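Local coordinates for Zn-dependent hydrolase of metallo-beta-lactamase superfamily TM0207 (Thermotoga maritima, PDB 1VJN), which is of unknown substrate but probably acts as a zinc-dependent hydrolase of the metallo-beta-lactamase superfamily, at residues A166-P171 with N201-F206; N106-F111 with E134-I139; T49-T54 with T82-K87. One frame throughout, in Å; residues are numbered along the deposited sequence.

Contact 1: residues A166-P171 with N201-F206; sequences AKVIIP and NILELF
V168 and L203 meet tip to tip, with V168 CG1 lying 4.1 Å from L203 CD2. These two residues bury about 40 Å² each, the greatest shares in the contact. The leucine reaches across because its CG stands anti to the backbone N (chi1 -178°), beside the carbonyl carbon. From there the same CD2 methyl also serves a second partner, I170 CD1, at 4.0 Å. Here the approach differs: the two side chains run past each other in opposite directions, and the contact is made by their end methyls. The evidence that this is face-to-face sheet packing is the backbone spacing. The axes of 168-171 and 202-205 come no closer than 11.4 Å and run nearly antiparallel, at 168°, too far for backbone pairing and right for layers joined by side chains. This is the beta-sandwich core of the metallo-beta-lactamase fold: 168-172 is an inner strand of the eight-stranded sheet, and 202-205 forms an edge of the six-stranded one. V168 works on two fronts, since its other branch, CG2, faces L205 CD2 at a looser 4.5 Å. The backbone of V168 is bonded to D140 and L142, and that of I169 to K213 and V215, which fixes 168-171 between strands 141-145 and 213-216. Strand 141-145 widens the apolar layer, V141 touching L205 and L143 touching I170.

Contact 2: residues N106-F111 with E134-I139; sequences NIVFVF and EEIGEI
Within 106-111, V108 is the first residue to meet I136 at the end of helix 130-136, its CG1 touching I136 CD1 at 3.9 Å. The two side chains cross at about a right angle, and the valine methyl meets the far end of the isoleucine. I136 can offer that end because its CG1 lies anti to the carbonyl carbon (chi1 -67°), which sends CD1 nearer the strand than the direction of its CB alone would. At F109 the strand alternates: this side chain points away from the helix. V110 then points back and divides its branches between two partners. Its CG2 rests on I136 CG2 at 3.8 Å, while its CG1 meets I139 CD1 at 4.1 Å. I136 and I139 lie on either side of the helix end: G137 leaves helical angles with positive phi (78°), and the chain goes on to strand 141-145. The geometry is that of a helix end laid over one face of the eight-stranded sheet, as in the alpha-beta/beta-alpha sandwich of this superfamily. C119 of the adjacent strand touches V108, I136 and I139, extending the same apolar patch. All the side-chain pairs across the contact are methyl against methyl among buried residues, with no hydrogen bond between the segments, which implies cohesion by dispersion and exclusion of water.

Contact 3: residues T49-T54 with T82-K87; sequences TADVVT and TVNGVK
V52 and V83 form a small apolar bridge between the two sheets of the sandwich, at the side where strand 52-54 of the six-stranded sheet faces the hairpin joining 79-83 to 86-95 of the eight-stranded one. The evidence is a tight pair: V52 CG2 lies 3.3 Å from V83 CG1, closer than usual for methyl carbons, and the side chains meet at a slant. With CG1 anti to its own N (chi1 175°), V83 turns this branch to V52 and, at 4.2 Å, to D51 O. Next along, N84 lays its OD1 against D51 CB at 3.8 Å, a contact of van der Waals kind. The carboxylate of D51 is engaged elsewhere, its OD2 accepting a hydrogen bond from T31 N. The hairpin tip is a type I' turn, closed by V83 N to V86 O at 2.9 Å and by the reverse bond from V86 N to V83 O, with N84 and G85 both at positive phi. Around it, strand 30-34 lends K30 to D51 and N84, while strand 73-75 sets I75 against V52 and R73 against V83.

From the N terminus, contact 3 closes first, bringing the chain back after 27 intervening residues to join the six-stranded sheet to the hairpin of the eight-stranded one. Contact 2 follows after a gap, closing a 22-residue excursion and laying a helix end over the second sheet. Contact 1 comes last, with 29 residues between its segments, and joins the two sheets again elsewhere. The loops are in series; none nests or crosses. Contacts 2 and 3 touch where F109 CD2 approaches T54 CB at 3.7 Å. Contact 2 also reaches contact 1 through I139 O and A166 CB, whereas contacts 1 and 3 remain about 13 Å apart at their nearest atoms.

Contact 1: residues A166-P171 with N201-F206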
loop_
_atom_site.group_PDB
_atom_site.type_symbol
_atom_site.label_atom_id
_atom_site.label_comp_id
_atom_site.label_asym_id
_atom_site.label_seq_id
_atom_site.Cartn_x
_atom_site.Cartn_y
_atom_site.Cartn_z
ATOM N N ALA A 166 -0.382 2.712 -12.821
ATOM C CA ALA A 166 0.468 1.885 -11.925
ATOM C C ALA A 166 1.211 0.819 -12.719
ATOM O O ALA A 166 0.631 0.187 -13.605
ATOM C CB ALA A 166 -0.378 1.196 -10.876
ATOM N N LYS A 167 2.473 0.594 -12.369
ATOM C CA LYS A 167 3.288 -0.416 -13.022
ATOM C C LYS A 167 3.301 -1.698 -12.190
ATOM O O LYS A 167 2.675 -2.680 -12.574
ATOM C CB LYS A 167 4.705 0.119 -13.224
ATOM C CG LYS A 167 4.776 1.371 -14.042
ATOM C CD LYS A 167 4.304 1.099 -15.463
ATOM C CE LYS A 167 4.113 2.398 -16.256
ATOM N NZ LYS A 167 2.837 2.379 -17.046
ATOM N N VAL A 168 4.019 -1.697 -11.068
ATOM C CA VAL A 168 3.946 -2.804 -10.140
ATOM C C VAL A 168 2.702 -2.623 -9.342
ATOM O O VAL A 168 2.492 -1.564 -8.748
ATOM C CB VAL A 168 5.127 -2.863 -9.199
ATOM C CG1 VAL A 168 4.896 -3.926 -8.091
ATOM C CG2 VAL A 168 6.392 -3.177 -9.988
ATOM N N ILE A 169 1.846 -3.642 -9.364
ATOM C CA ILE A 169 0.608 -3.645 -8.608
ATOM C C ILE A 169 0.592 -4.784 -7.569
ATOM O O ILE A 169 0.701 -5.966 -7.941
ATOM C CB ILE A 169 -0.592 -3.826 -9.560
ATOM C CG1 ILE A 169 -0.759 -2.628 -10.501
ATOM C CG2 ILE A 169 -1.828 -4.002 -8.736
ATOM C CD1 ILE A 169 -1.645 -2.902 -11.734
ATOM N N ILE A 170 0.425 -4.450 -6.288
ATOM C CA ILE A 170 0.394 -5.466 -5.276
ATOM C C ILE A 170 -0.981 -5.442 -4.623
ATOM O O ILE A 170 -1.327 -4.454 -3.955
ATOM C CB ILE A 170 1.530 -5.257 -4.240
ATOM C CG1 ILE A 170 2.923 -5.311 -4.905
ATOM C CG2 ILE A 170 1.424 -6.256 -3.102
ATOM C CD1 ILE A 170 4.038 -4.610 -4.149
ATOM N N PRO A 171 -1.786 -6.501 -4.831
ATOM C CA PRO A 171 -3.124 -6.563 -4.185
ATOM C C PRO A 171 -3.022 -6.845 -2.667
ATOM O O PRO A 171 -2.052 -7.478 -2.180
ATOM C CB PRO A 171 -3.812 -7.758 -4.874
ATOM C CG PRO A 171 -2.646 -8.664 -5.341
ATOM C CD PRO A 171 -1.500 -7.705 -5.670
ATOM N N ASN A 201 7.656 -12.925 0.973
ATOM C CA ASN A 201 7.326 -11.751 1.763
ATOM C C ASN A 201 8.152 -10.515 1.466
ATOM O O ASN A 201 7.958 -9.498 2.120
ATOM C CB ASN A 201 7.372 -12.065 3.277
ATOM C CG ASN A 201 8.789 -12.282 3.815
ATOM O OD1 ASN A 201 9.626 -12.795 3.130
ATOM N ND2 ASN A 201 9.044 -11.858 5.045
ATOM N N ILE A 202 9.087 -10.604 0.523
ATOM C CA ILE A 202 9.934 -9.488 0.122
ATOM C C ILE A 202 9.901 -9.276 -1.386
ATOM O O ILE A 202 9.980 -10.228 -2.169
ATOM C CB ILE A 202 11.379 -9.731 0.574
ATOM C CG1 ILE A 202 11.475 -9.779 2.101
ATOM C CG2 ILE A 202 12.310 -8.645 0.069
ATOM C CD1 ILE A 202 12.692 -10.578 2.634
ATOM N N LEU A 203 9.765 -8.025 -1.792
ATOM C CA LEU A 203 9.993 -7.646 -3.168
ATOM C C LEU A 203 11.096 -6.606 -3.200
ATOM O O LEU A 203 11.001 -5.586 -2.523
ATOM C CB LEU A 203 8.730 -7.068 -3.760
ATOM C CG LEU A 203 8.796 -6.655 -5.234
ATOM C CD1 LEU A 203 8.942 -7.894 -6.116
ATOM C CD2 LEU A 203 7.535 -5.876 -5.554
ATOM N N GLU A 204 12.144 -6.859 -3.970
ATOM C CA GLU A 204 13.174 -5.850 -4.210
ATOM C C GLU A 204 13.069 -5.326 -5.632
ATOM O O GLU A 204 12.822 -6.106 -6.559
ATOM C CB GLU A 204 14.562 -6.407 -3.944
ATOM C CG GLU A 204 14.801 -6.576 -2.464
ATOM C CD GLU A 204 16.131 -7.214 -2.176
ATOM O OE1 GLU A 204 17.148 -6.510 -2.367
ATOM O OE2 GLU A 204 16.143 -8.409 -1.767
ATOM N N LEU A 205 13.212 -4.010 -5.790
ATOM C CA LEU A 205 13.231 -3.362 -7.111
ATOM C C LEU A 205 14.547 -2.674 -7.240
ATOM O O LEU A 205 14.968 -1.964 -6.336
ATOM C CB LEU A 205 12.140 -2.301 -7.249
ATOM C CG LEU A 205 10.702 -2.691 -6.962
ATOM C CD1 LEU A 205 9.842 -1.493 -7.278
ATOM C CD2 LEU A 205 10.228 -3.901 -7.773
ATOM N N PHE A 206 15.211 -2.902 -8.362
ATOM C CA PHE A 206 16.542 -2.385 -8.599
ATOM C C PHE A 206 16.533 -1.223 -9.592
ATOM O O PHE A 206 17.564 -0.593 -9.813
ATOM C CB PHE A 206 17.439 -3.536 -9.059
ATOM C CG PHE A 206 17.505 -4.650 -8.065
ATOM C CD1 PHE A 206 18.447 -4.638 -7.050
ATOM C CD2 PHE A 206 16.583 -5.687 -8.104
ATOM C CE1 PHE A 206 18.500 -5.651 -6.104
ATOM C CE2 PHE A 206 16.633 -6.712 -7.160
ATOM C CZ PHE A 206 17.594 -6.680 -6.154
#

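Contact 2: residues N106-F111 with E134-I139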
loop_
_atom_site.group_PDB
_atom_site.type_symbol
_atom_site.label_atom_id
_atom_site.label_comp_id
_atom_site.label_asym_id
_atom_site.label_seq_id
_atom_site.Cartn_x
_atom_site.Cartn_y
_atom_site.Cartn_z
ATOM N N ASN A 106 -10.109 7.459 5.630
ATOM C CA ASN A 106 -9.114 6.666 4.903
ATOM C C ASN A 106 -8.127 7.619 4.292
ATOM O O ASN A 106 -8.487 8.503 3.524
ATOM C CB ASN A 106 -9.740 5.767 3.835
ATOM C CG ASN A 106 -8.761 4.805 3.262
ATOM O OD1 ASN A 106 -8.306 3.864 3.948
ATOM N ND2 ASN A 106 -8.362 5.050 2.023
ATOM N N ILE A 107 -6.871 7.470 4.690
ATOM C CA ILE A 107 -5.837 8.267 4.107
ATOM C C ILE A 107 -4.946 7.358 3.270
ATOM O O ILE A 107 -4.402 6.406 3.764
ATOM C CB ILE A 107 -5.035 8.954 5.165
ATOM C CG1 ILE A 107 -5.948 9.778 6.083
ATOM C CG2 ILE A 107 -3.980 9.905 4.519
ATOM C CD1 ILE A 107 -5.265 10.335 7.262
ATOM N N VAL A 108 -4.839 7.730 1.998
ATOM C CA VAL A 108 -3.925 7.182 1.011
ATOM C C VAL A 108 -2.598 7.916 1.190
ATOM O O VAL A 108 -2.557 9.149 1.276
ATOM C CB VAL A 108 -4.485 7.482 -0.410
ATOM C CG1 VAL A 108 -3.496 7.212 -1.450
ATOM C CG2 VAL A 108 -5.805 6.736 -0.639
ATOM N N PHE A 109 -1.513 7.175 1.280
ATOM C CA PHE A 109 -0.195 7.786 1.382
ATOM C C PHE A 109 0.621 7.534 0.160
ATOM O O PHE A 109 0.616 6.437 -0.384
ATOM C CB PHE A 109 0.534 7.239 2.631
ATOM C CG PHE A 109 0.010 7.832 3.900
ATOM C CD1 PHE A 109 0.354 9.124 4.244
ATOM C CD2 PHE A 109 -0.837 7.131 4.741
ATOM C CE1 PHE A 109 -0.138 9.689 5.365
ATOM C CE2 PHE A 109 -1.329 7.731 5.880
ATOM C CZ PHE A 109 -0.984 8.971 6.194
ATOM N N VAL A 110 1.349 8.544 -0.272
ATOM C CA VAL A 110 2.222 8.410 -1.393
ATOM C C VAL A 110 3.664 8.670 -0.914
ATOM O O VAL A 110 3.944 9.669 -0.278
ATOM C CB VAL A 110 1.823 9.380 -2.491
ATOM C CG1 VAL A 110 2.706 9.211 -3.699
ATOM C CG2 VAL A 110 0.375 9.151 -2.902
ATOM N N PHE A 111 4.558 7.765 -1.233
ATOM C CA PHE A 111 5.971 7.881 -0.859
ATOM C C PHE A 111 6.802 8.074 -2.128
ATOM O O PHE A 111 6.697 7.302 -3.096
ATOM C CB PHE A 111 6.418 6.643 -0.097
ATOM C CG PHE A 111 5.464 6.251 0.977
ATOM C CD1 PHE A 111 5.529 6.851 2.224
ATOM C CD2 PHE A 111 4.490 5.310 0.744
ATOM C CE1 PHE A 111 4.658 6.511 3.207
ATOM C CE2 PHE A 111 3.602 4.973 1.730
ATOM C CZ PHE A 111 3.670 5.576 2.953
ATOM N N GLU A 134 -5.751 13.352 -9.398
ATOM C CA GLU A 134 -4.917 14.515 -9.731
ATOM C C GLU A 134 -3.879 14.785 -8.636
ATOM O O GLU A 134 -2.710 15.016 -8.918
ATOM C CB GLU A 134 -5.814 15.724 -9.932
ATOM C CG GLU A 134 -5.114 17.007 -10.336
ATOM C CD GLU A 134 -6.107 18.137 -10.654
ATOM O OE1 GLU A 134 -7.257 18.130 -10.143
ATOM O OE2 GLU A 134 -5.739 19.038 -11.428
ATOM N N GLU A 135 -4.321 14.695 -7.391
ATOM C CA GLU A 135 -3.467 14.813 -6.215
ATOM C C GLU A 135 -2.526 13.617 -6.052
ATOM O O GLU A 135 -1.410 13.791 -5.627
ATOM C CB GLU A 135 -4.355 14.923 -4.964
ATOM C CG GLU A 135 -3.695 15.524 -3.733
ATOM C CD GLU A 135 -4.691 16.049 -2.659
ATOM O OE1 GLU A 135 -5.947 15.951 -2.864
ATOM O OE2 GLU A 135 -4.211 16.551 -1.593
ATOM N N ILE A 136 -2.955 12.393 -6.351
ATOM C CA ILE A 136 -2.033 11.265 -6.170
ATOM C C ILE A 136 -0.955 11.244 -7.274
ATOM O O ILE A 136 0.231 11.035 -6.989
ATOM C CB ILE A 136 -2.791 9.924 -6.017
ATOM C CG1 ILE A 136 -3.580 9.942 -4.708
ATOM C CG2 ILE A 136 -1.807 8.706 -6.028
ATOM C CD1 ILE A 136 -4.642 8.948 -4.691
ATOM N N GLY A 137 -1.354 11.483 -8.515
ATOM C CA GLY A 137 -0.437 11.453 -9.664
ATOM C C GLY A 137 -0.093 10.056 -10.145
ATOM O O GLY A 137 -0.607 9.079 -9.610
ATOM N N GLU A 138 0.790 9.946 -11.148
ATOM C CA GLU A 138 1.246 8.635 -11.620
ATOM C C GLU A 138 2.007 7.876 -10.541
ATOM O O GLU A 138 2.792 8.454 -9.834
ATOM C CB GLU A 138 2.042 8.754 -12.916
ATOM C CG GLU A 138 1.181 9.385 -14.004
ATOM C CD GLU A 138 1.468 8.837 -15.384
ATOM O OE1 GLU A 138 2.654 8.545 -15.682
ATOM O OE2 GLU A 138 0.489 8.701 -16.161
ATOM N N ILE A 139 1.700 6.589 -10.385
ATOM C CA ILE A 139 2.291 5.727 -9.370
ATOM C C ILE A 139 3.156 4.647 -10.042
ATOM O O ILE A 139 2.783 4.087 -11.067
ATOM C CB ILE A 139 1.165 5.104 -8.522
ATOM C CG1 ILE A 139 0.487 6.205 -7.681
ATOM C CG2 ILE A 139 1.679 4.030 -7.633
ATOM C CD1 ILE A 139 1.460 7.197 -7.017
#

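Contact 3: residues T49-T54 with T82-K87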
loop_
_atom_site.group_PDB
_atom_site.type_symbol
_atom_site.label_atom_id
_atom_site.label_comp_id
_atom_site.label_asym_id
_atom_site.label_seq_id
_atom_site.Cartn_x
_atom_site.Cartn_y
_atom_site.Cartn_z
ATOM N N THR A 49 12.684 -1.731 12.633
ATOM C CA THR A 49 13.076 -0.381 13.074
ATOM C C THR A 49 12.699 0.740 12.068
ATOM O O THR A 49 13.289 0.870 10.996
ATOM C CB THR A 49 14.598 -0.308 13.334
ATOM O OG1 THR A 49 14.934 -1.005 14.539
ATOM C CG2 THR A 49 15.043 1.119 13.643
ATOM N N ALA A 50 11.762 1.599 12.445
ATOM C CA ALA A 50 11.196 2.514 11.502
ATOM C C ALA A 50 11.619 3.962 11.752
ATOM O O ALA A 50 11.797 4.367 12.886
ATOM C CB ALA A 50 9.685 2.380 11.569
ATOM N N ASP A 51 11.697 4.736 10.661
ATOM C CA ASP A 51 11.795 6.207 10.651
ATOM C C ASP A 51 10.420 6.886 10.574
ATOM O O ASP A 51 10.193 7.974 11.111
ATOM C CB ASP A 51 12.610 6.619 9.430
ATOM C CG ASP A 51 13.990 5.986 9.440
ATOM O OD1 ASP A 51 14.758 6.349 10.340
ATOM O OD2 ASP A 51 14.368 5.090 8.652
ATOM N N VAL A 52 9.547 6.257 9.828
ATOM C CA VAL A 52 8.187 6.718 9.675
ATOM C C VAL A 52 7.208 5.560 9.855
ATOM O O VAL A 52 7.442 4.406 9.409
ATOM C CB VAL A 52 7.954 7.382 8.295
ATOM C CG1 VAL A 52 6.473 7.942 8.173
ATOM C CG2 VAL A 52 8.981 8.438 8.064
ATOM N N VAL A 53 6.099 5.883 10.515
ATOM C CA VAL A 53 4.947 5.009 10.528
ATOM C C VAL A 53 3.767 5.786 9.975
ATOM O O VAL A 53 3.454 6.881 10.466
ATOM C CB VAL A 53 4.620 4.490 11.952
ATOM C CG1 VAL A 53 3.313 3.729 11.963
ATOM C CG2 VAL A 53 5.724 3.612 12.482
ATOM N N THR A 54 3.096 5.241 8.961
ATOM C CA THR A 54 1.812 5.839 8.543
ATOM C C THR A 54 0.571 5.002 8.916
ATOM O O THR A 54 0.641 3.779 8.985
ATOM C CB THR A 54 1.804 6.036 7.052
ATOM O OG1 THR A 54 1.934 4.764 6.412
ATOM C CG2 THR A 54 3.005 6.918 6.555
ATOM N N THR A 82 7.934 15.805 4.747
ATOM C CA THR A 82 9.240 15.424 4.317
ATOM C C THR A 82 9.908 14.904 5.565
ATOM O O THR A 82 10.101 15.626 6.541
ATOM C CB THR A 82 9.951 16.638 3.732
ATOM O OG1 THR A 82 9.465 16.850 2.407
ATOM C CG2 THR A 82 11.450 16.374 3.537
ATOM N N VAL A 83 10.212 13.627 5.552
ATOM C CA VAL A 83 10.739 13.019 6.728
ATOM C C VAL A 83 11.954 12.266 6.282
ATOM O O VAL A 83 11.841 11.285 5.543
ATOM C CB VAL A 83 9.697 12.101 7.404
ATOM C CG1 VAL A 83 10.336 11.364 8.577
ATOM C CG2 VAL A 83 8.483 12.914 7.874
ATOM N N ASN A 84 13.122 12.778 6.688
ATOM C CA ASN A 84 14.390 12.096 6.467
ATOM C C ASN A 84 14.739 11.928 4.974
ATOM O O ASN A 84 15.257 10.877 4.553
ATOM C CB ASN A 84 14.379 10.731 7.213
ATOM C CG ASN A 84 14.189 10.883 8.756
ATOM O OD1 ASN A 84 13.201 10.396 9.343
ATOM N ND2 ASN A 84 15.139 11.557 9.399
ATOM N N GLY A 85 14.457 12.969 4.186
ATOM C CA GLY A 85 14.731 12.960 2.743
ATOM C C GLY A 85 13.751 12.152 1.893
ATOM O O GLY A 85 13.989 11.939 0.693
ATOM N N VAL A 86 12.661 11.671 2.496
ATOM C CA VAL A 86 11.561 11.058 1.728
ATOM C C VAL A 86 10.384 12.016 1.776
ATOM O O VAL A 86 10.045 12.522 2.845
ATOM C CB VAL A 86 11.194 9.654 2.259
ATOM C CG1 VAL A 86 9.884 9.140 1.679
ATOM C CG2 VAL A 86 12.319 8.669 1.913
ATOM N N LYS A 87 9.817 12.303 0.603
ATOM C CA LYS A 87 8.589 13.089 0.488
ATOM C C LYS A 87 7.371 12.167 0.684
ATOM O O LYS A 87 7.231 11.128 0.015
ATOM C CB LYS A 87 8.502 13.779 -0.873
ATOM C CG LYS A 87 9.407 14.992 -1.031
ATOM C CD LYS A 87 9.751 15.298 -2.506
ATOM C CE LYS A 87 8.490 15.396 -3.431
ATOM N NZ LYS A 87 8.767 16.081 -4.762
#